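Long-range contacts in DNA protection during starvation protein (Mycobacterium smegmatis, PDB 1UVH), which probably protects DNA from oxidative damage by oxidising ferrous iron with hydrogen peroxide and storing it as a ferric mineral inside a hollow shell of twelve subunits: residues G44-G49 / D100-H105; D16-L21 / L75-K80. All coordinates share one frame; numbering follows the deposited sequence.

Contact 1 (G44-G49 / D100-H105); sequences GPNFIG and DTVQAH
N46 reaches across to helix 102-129 with its flat amide, and V102 and Q103 receive it. The closely packed part is the approach of V102: its methyl CG2, placed beside the backbone N with the other branch CG1 turned anti to that N (chi1 170°), comes within 3.5 Å of N46 OD1 and also lies 4.2 Å from F47 CA. V102 is buried, and where it meets N46 and F47 the backbones draw nearest, the CA atoms of F47 and V102 being 6.4 Å apart. The ring of F47 leads off from V102 towards H155 of a second subunit, which it meets edge-to-face. On the looser, partly exposed side, the Q103 side chain comes across that of N46 at a slant, the amide planes 27° apart. Their nearest atoms, N46 ND2 and Q103 NE2, are 3.5 Å from each other, and P45 CD only skirts Q103 NE2 at 4.4 Å. N46 ND2 is instead hydrogen-bonded to P45 O of a third subunit, while P45 O accepts from N46 ND2 of the second. Within 100-105, T101 OG1 caps the helix start through a weak bond from A104 N. Within the subunit, then, the N46 amide packs on one valine methyl and meets the Q103 amide with no bond between them, whereas the bonds of N46 ND2 and P45 O tie the contact to neighbouring subunits of the shell.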
loop_
_atom_site.group_PDB
_atom_site.type_symbol
_atom_site.label_atom_id
_atom_site.label_comp_id
_atom_site.label_asym_id
_atom_site.label_seq_id
_atom_site.Cartn_x
_atom_site.Cartn_y
_atom_site.Cartn_z
ATOM N N GLY A 44 -3.047 -1.463 -34.834
ATOM C CA GLY A 44 -2.005 -0.752 -35.543
ATOM C C GLY A 44 -0.720 -0.739 -34.757
ATOM O O GLY A 44 -0.594 -1.401 -33.744
ATOM N N PRO A 45 0.257 0.017 -35.221
ATOM C CA PRO A 45 1.577 -0.022 -34.609
ATOM C C PRO A 45 1.683 1.057 -33.526
ATOM O O PRO A 45 2.717 1.720 -33.389
ATOM C CB PRO A 45 2.495 0.230 -35.808
ATOM C CG PRO A 45 1.685 1.102 -36.711
ATOM C CD PRO A 45 0.221 0.963 -36.350
ATOM N N ASN A 46 0.600 1.231 -32.773
ATOM C CA ASN A 46 0.566 2.171 -31.648
ATOM C C ASN A 46 -0.593 1.836 -30.709
ATOM O O ASN A 46 -1.002 2.635 -29.863
ATOM C CB ASN A 46 0.435 3.600 -32.164
ATOM C CG ASN A 46 -0.300 3.656 -33.475
ATOM O OD1 ASN A 46 -0.735 2.617 -34.012
ATOM N ND2 ASN A 46 -0.433 4.861 -34.026
ATOM N N PHE A 47 -1.075 0.608 -30.827
ATOM C CA PHE A 47 -2.368 0.251 -30.275
ATOM C C PHE A 47 -2.322 0.252 -28.766
ATOM O O PHE A 47 -3.232 0.797 -28.129
ATOM C CB PHE A 47 -2.886 -1.064 -30.878
ATOM C CG PHE A 47 -2.915 -2.202 -29.945
ATOM C CD1 PHE A 47 -1.773 -2.897 -29.670
ATOM C CD2 PHE A 47 -4.097 -2.618 -29.390
ATOM C CE1 PHE A 47 -1.808 -3.978 -28.817
ATOM C CE2 PHE A 47 -4.149 -3.695 -28.540
ATOM C CZ PHE A 47 -3.010 -4.375 -28.243
ATOM N N ILE A 48 -1.242 -0.290 -28.199
ATOM C CA ILE A 48 -1.123 -0.354 -26.748
ATOM C C ILE A 48 -1.057 1.021 -26.113
ATOM O O ILE A 48 -1.638 1.233 -25.084
ATOM C CB ILE A 48 0.038 -1.199 -26.301
ATOM C CG1 ILE A 48 -0.165 -1.605 -24.835
ATOM C CG2 ILE A 48 1.355 -0.446 -26.481
ATOM C CD1 ILE A 48 -1.168 -2.751 -24.598
ATOM N N GLY A 49 -0.386 1.957 -26.762
ATOM C CA GLY A 49 -0.357 3.324 -26.300
ATOM C C GLY A 49 -1.729 3.845 -25.956
ATOM O O GLY A 49 -1.957 4.396 -24.888
ATOM N N ASP A 100 -10.534 -1.471 -36.274
ATOM C CA ASP A 100 -10.023 -0.351 -37.077
ATOM C C ASP A 100 -8.807 0.354 -36.424
ATOM O O ASP A 100 -8.610 0.266 -35.208
ATOM C CB ASP A 100 -11.136 0.679 -37.325
ATOM C CG ASP A 100 -11.019 1.346 -38.671
ATOM O OD1 ASP A 100 -9.916 1.847 -38.972
ATOM O OD2 ASP A 100 -11.975 1.418 -39.488
ATOM N N THR A 101 -8.007 1.061 -37.232
ATOM C CA THR A 101 -6.773 1.664 -36.751
ATOM C C THR A 101 -7.061 2.691 -35.667
ATOM O O THR A 101 -8.170 3.202 -35.543
ATOM C CB THR A 101 -5.928 2.338 -37.896
ATOM O OG1 THR A 101 -6.658 3.419 -38.482
ATOM C CG2 THR A 101 -5.640 1.396 -39.060
ATOM N N VAL A 102 -6.023 2.964 -34.882
ATOM C CA VAL A 102 -5.994 4.080 -33.935
ATOM C C VAL A 102 -6.524 5.345 -34.585
ATOM O O VAL A 102 -7.392 6.037 -34.042
ATOM C CB VAL A 102 -4.528 4.408 -33.511
ATOM C CG1 VAL A 102 -4.465 5.715 -32.731
ATOM C CG2 VAL A 102 -3.923 3.288 -32.731
ATOM N N GLN A 103 -5.954 5.614 -35.756
ATOM C CA GLN A 103 -6.068 6.897 -36.415
ATOM C C GLN A 103 -7.556 7.134 -36.685
ATOM O O GLN A 103 -8.132 8.164 -36.321
ATOM C CB GLN A 103 -5.219 6.931 -37.699
ATOM C CG GLN A 103 -4.246 5.702 -37.966
ATOM C CD GLN A 103 -3.030 5.575 -36.979
ATOM O OE1 GLN A 103 -2.586 6.569 -36.369
ATOM N NE2 GLN A 103 -2.505 4.348 -36.838
ATOM N N ALA A 104 -8.189 6.136 -37.269
ATOM C CA ALA A 104 -9.616 6.165 -37.478
ATOM C C ALA A 104 -10.326 6.480 -36.180
ATOM O O ALA A 104 -11.093 7.450 -36.088
ATOM C CB ALA A 104 -10.075 4.812 -37.985
ATOM N N HIS A 105 -10.055 5.648 -35.177
ATOM C CA HIS A 105 -10.820 5.632 -33.926
ATOM C C HIS A 105 -10.747 6.929 -33.129
ATOM O O HIS A 105 -11.720 7.356 -32.525
ATOM C CB HIS A 105 -10.328 4.489 -33.057
ATOM C CG HIS A 105 -11.022 3.206 -33.324
ATOM N ND1 HIS A 105 -12.390 3.099 -33.313
ATOM C CD2 HIS A 105 -10.544 1.969 -33.591
ATOM C CE1 HIS A 105 -12.729 1.849 -33.580
ATOM N NE2 HIS A 105 -11.626 1.139 -33.744
#

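Contact 2 (D16-L21 / L75-K80); sequences DVADLL and LGKSPK
L75, the last residue of helix 47-75, drives its CD1 methyl into the flank of helix 13-41. That one methyl is the hub of the apolar part of the contact: L21 CD1 lies 3.6 Å from L75 CD1, and both methyls of V17 also touch it. The side chains of V17 and L21 each cross that of L75 at about a right angle, so branches meet rather than run alongside. L75 CG stands beside its backbone N and anti to the carbonyl carbon (chi1 -67°), and from there CD1 also reaches the backbone of helix 13-41, 3.7 Å from A18 N.

Past G76, where positive phi takes the chain out of the helix, K77 turns back over A18. Its CB rests 3.9 Å from A18 CB, and CG passes the same methyl somewhat farther off. CD rests against it again, 3.8 Å from A18 CB, so the lysine lays its aliphatic part over the small alanine. The bend at chi3 then brings K77 CE to 3.8 Å from D19 OD1, while the bend at chi4 leaves the tip slightly farther off: K77 NZ is 4.2 Å from D19 OD1, too far for a salt bridge, though the opposite charges probably still attract.

Helices 102-129 and 132-153 close over the same apolar patch, with L127 and S134 touching V17 and L138 touching L21. Farther along the loop, K80 N is hydrogen-bonded to Q22 OE1, while S78 OG bonds to E98 and N41 of a fourth subunit. The arrangement belongs to the end of a ferritin-like four-helix bundle, where the first long helix packs against the exit of its antiparallel neighbour and the chain leaves for the short helix 83-89 found in Dps proteins.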
loop_
_atom_site.group_PDB
_atom_site.type_symbol
_atom_site.label_atom_id
_atom_site.label_comp_id
_atom_site.label_asym_id
_atom_site.label_seq_id
_atom_site.Cartn_x
_atom_site.Cartn_y
_atom_site.Cartn_z
ATOM N N ASP A 16 -35.568 20.857 -13.045
ATOM C CA ASP A 16 -35.017 21.338 -14.308
ATOM C C ASP A 16 -33.650 20.733 -14.526
ATOM O O ASP A 16 -33.392 20.163 -15.589
ATOM C CB ASP A 16 -34.877 22.864 -14.341
ATOM C CG ASP A 16 -36.199 23.606 -14.122
ATOM O OD1 ASP A 16 -36.233 24.472 -13.209
ATOM O OD2 ASP A 16 -37.231 23.415 -14.820
ATOM N N VAL A 17 -32.789 20.876 -13.507
ATOM C CA VAL A 17 -31.396 20.364 -13.536
ATOM C C VAL A 17 -31.288 18.839 -13.559
ATOM O O VAL A 17 -30.502 18.293 -14.305
ATOM C CB VAL A 17 -30.515 20.953 -12.402
ATOM C CG1 VAL A 17 -31.231 21.015 -11.115
ATOM C CG2 VAL A 17 -29.237 20.148 -12.210
ATOM N N ALA A 18 -32.095 18.161 -12.767
ATOM C CA ALA A 18 -32.242 16.719 -12.864
ATOM C C ALA A 18 -32.518 16.154 -14.258
ATOM O O ALA A 18 -32.510 14.935 -14.431
ATOM C CB ALA A 18 -33.345 16.265 -11.946
ATOM N N ASP A 19 -32.840 16.973 -15.253
ATOM C CA ASP A 19 -32.906 16.404 -16.593
ATOM C C ASP A 19 -31.704 16.818 -17.399
ATOM O O ASP A 19 -31.277 16.096 -18.288
ATOM C CB ASP A 19 -34.258 16.633 -17.283
ATOM C CG ASP A 19 -35.034 15.302 -17.462
ATOM O OD1 ASP A 19 -36.026 15.044 -16.706
ATOM O OD2 ASP A 19 -34.661 14.427 -18.300
ATOM N N LEU A 20 -31.109 17.943 -17.042
ATOM C CA LEU A 20 -29.785 18.271 -17.558
ATOM C C LEU A 20 -28.753 17.186 -17.295
ATOM O O LEU A 20 -27.988 16.800 -18.195
ATOM C CB LEU A 20 -29.301 19.548 -16.919
ATOM C CG LEU A 20 -30.019 20.740 -17.499
ATOM C CD1 LEU A 20 -29.710 21.946 -16.666
ATOM C CD2 LEU A 20 -29.588 20.942 -18.922
ATOM N N LEU A 21 -28.753 16.723 -16.044
ATOM C CA LEU A 21 -27.867 15.674 -15.562
ATOM C C LEU A 21 -28.243 14.383 -16.168
ATOM O O LEU A 21 -27.388 13.694 -16.676
ATOM C CB LEU A 21 -27.961 15.523 -14.055
ATOM C CG LEU A 21 -27.557 16.774 -13.278
ATOM C CD1 LEU A 21 -27.663 16.471 -11.815
ATOM C CD2 LEU A 21 -26.183 17.259 -13.631
ATOM N N LEU A 75 -31.051 15.515 -5.913
ATOM C CA LEU A 75 -32.040 16.495 -6.303
ATOM C C LEU A 75 -33.513 16.047 -6.125
ATOM O O LEU A 75 -34.405 16.907 -6.030
ATOM C CB LEU A 75 -31.829 16.816 -7.759
ATOM C CG LEU A 75 -30.536 17.537 -8.089
ATOM C CD1 LEU A 75 -30.325 17.478 -9.612
ATOM C CD2 LEU A 75 -30.562 18.981 -7.555
ATOM N N GLY A 76 -33.762 14.731 -6.096
ATOM C CA GLY A 76 -35.072 14.164 -5.832
ATOM C C GLY A 76 -35.428 13.132 -6.877
ATOM O O GLY A 76 -35.738 11.991 -6.540
ATOM N N LYS A 77 -35.385 13.533 -8.145
ATOM C CA LYS A 77 -35.685 12.632 -9.246
ATOM C C LYS A 77 -34.865 11.319 -9.204
ATOM O O LYS A 77 -33.864 11.211 -8.488
ATOM C CB LYS A 77 -35.492 13.351 -10.599
ATOM C CG LYS A 77 -36.776 14.053 -11.139
ATOM C CD LYS A 77 -36.652 14.487 -12.622
ATOM C CE LYS A 77 -37.766 13.910 -13.479
ATOM N NZ LYS A 77 -37.620 12.452 -13.758
ATOM N N SER A 78 -35.342 10.339 -9.980
ATOM C CA SER A 78 -34.679 9.068 -10.181
ATOM C C SER A 78 -33.860 9.097 -11.469
ATOM O O SER A 78 -34.315 9.553 -12.509
ATOM C CB SER A 78 -35.697 7.926 -10.240
ATOM O OG SER A 78 -35.307 6.900 -11.152
ATOM N N PRO A 79 -32.620 8.646 -11.375
ATOM C CA PRO A 79 -31.731 8.515 -12.528
ATOM C C PRO A 79 -31.917 7.246 -13.297
ATOM O O PRO A 79 -32.242 6.230 -12.703
ATOM C CB PRO A 79 -30.351 8.477 -11.877
ATOM C CG PRO A 79 -30.598 7.818 -10.613
ATOM C CD PRO A 79 -31.915 8.309 -10.133
ATOM N N LYS A 80 -31.634 7.290 -14.585
ATOM C CA LYS A 80 -32.041 6.212 -15.469
ATOM C C LYS A 80 -30.779 5.771 -16.243
ATOM O O LYS A 80 -30.167 6.557 -16.977
ATOM C CB LYS A 80 -33.286 6.654 -16.313
ATOM C CG LYS A 80 -34.284 7.595 -15.488
ATOM C CD LYS A 80 -35.821 7.514 -15.791
ATOM C CE LYS A 80 -36.402 8.696 -16.650
ATOM N NZ LYS A 80 -37.035 8.224 -17.969
#

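Contacts 1 and 2 lie on opposite sides of the chain's centre, their own centres 37 Å apart and their nearest atoms about 23 Å apart. Helix 47-75 joins them, beginning in contact 1 and ending in contact 2, so the two mark the ends of one long bundle helix. The side chain of F47 is about 7 Å from that of H39 and about 9 Å from a bound ferric ion, whereas that of L21 is about 9 Å from that of E70 and about 13 Å from a ferric ion. As in other Dps proteins, an iron is probably shared between H39 of one subunit and D66 and E70 of a partner, so the two ends of a chain probably contribute to different shared sites.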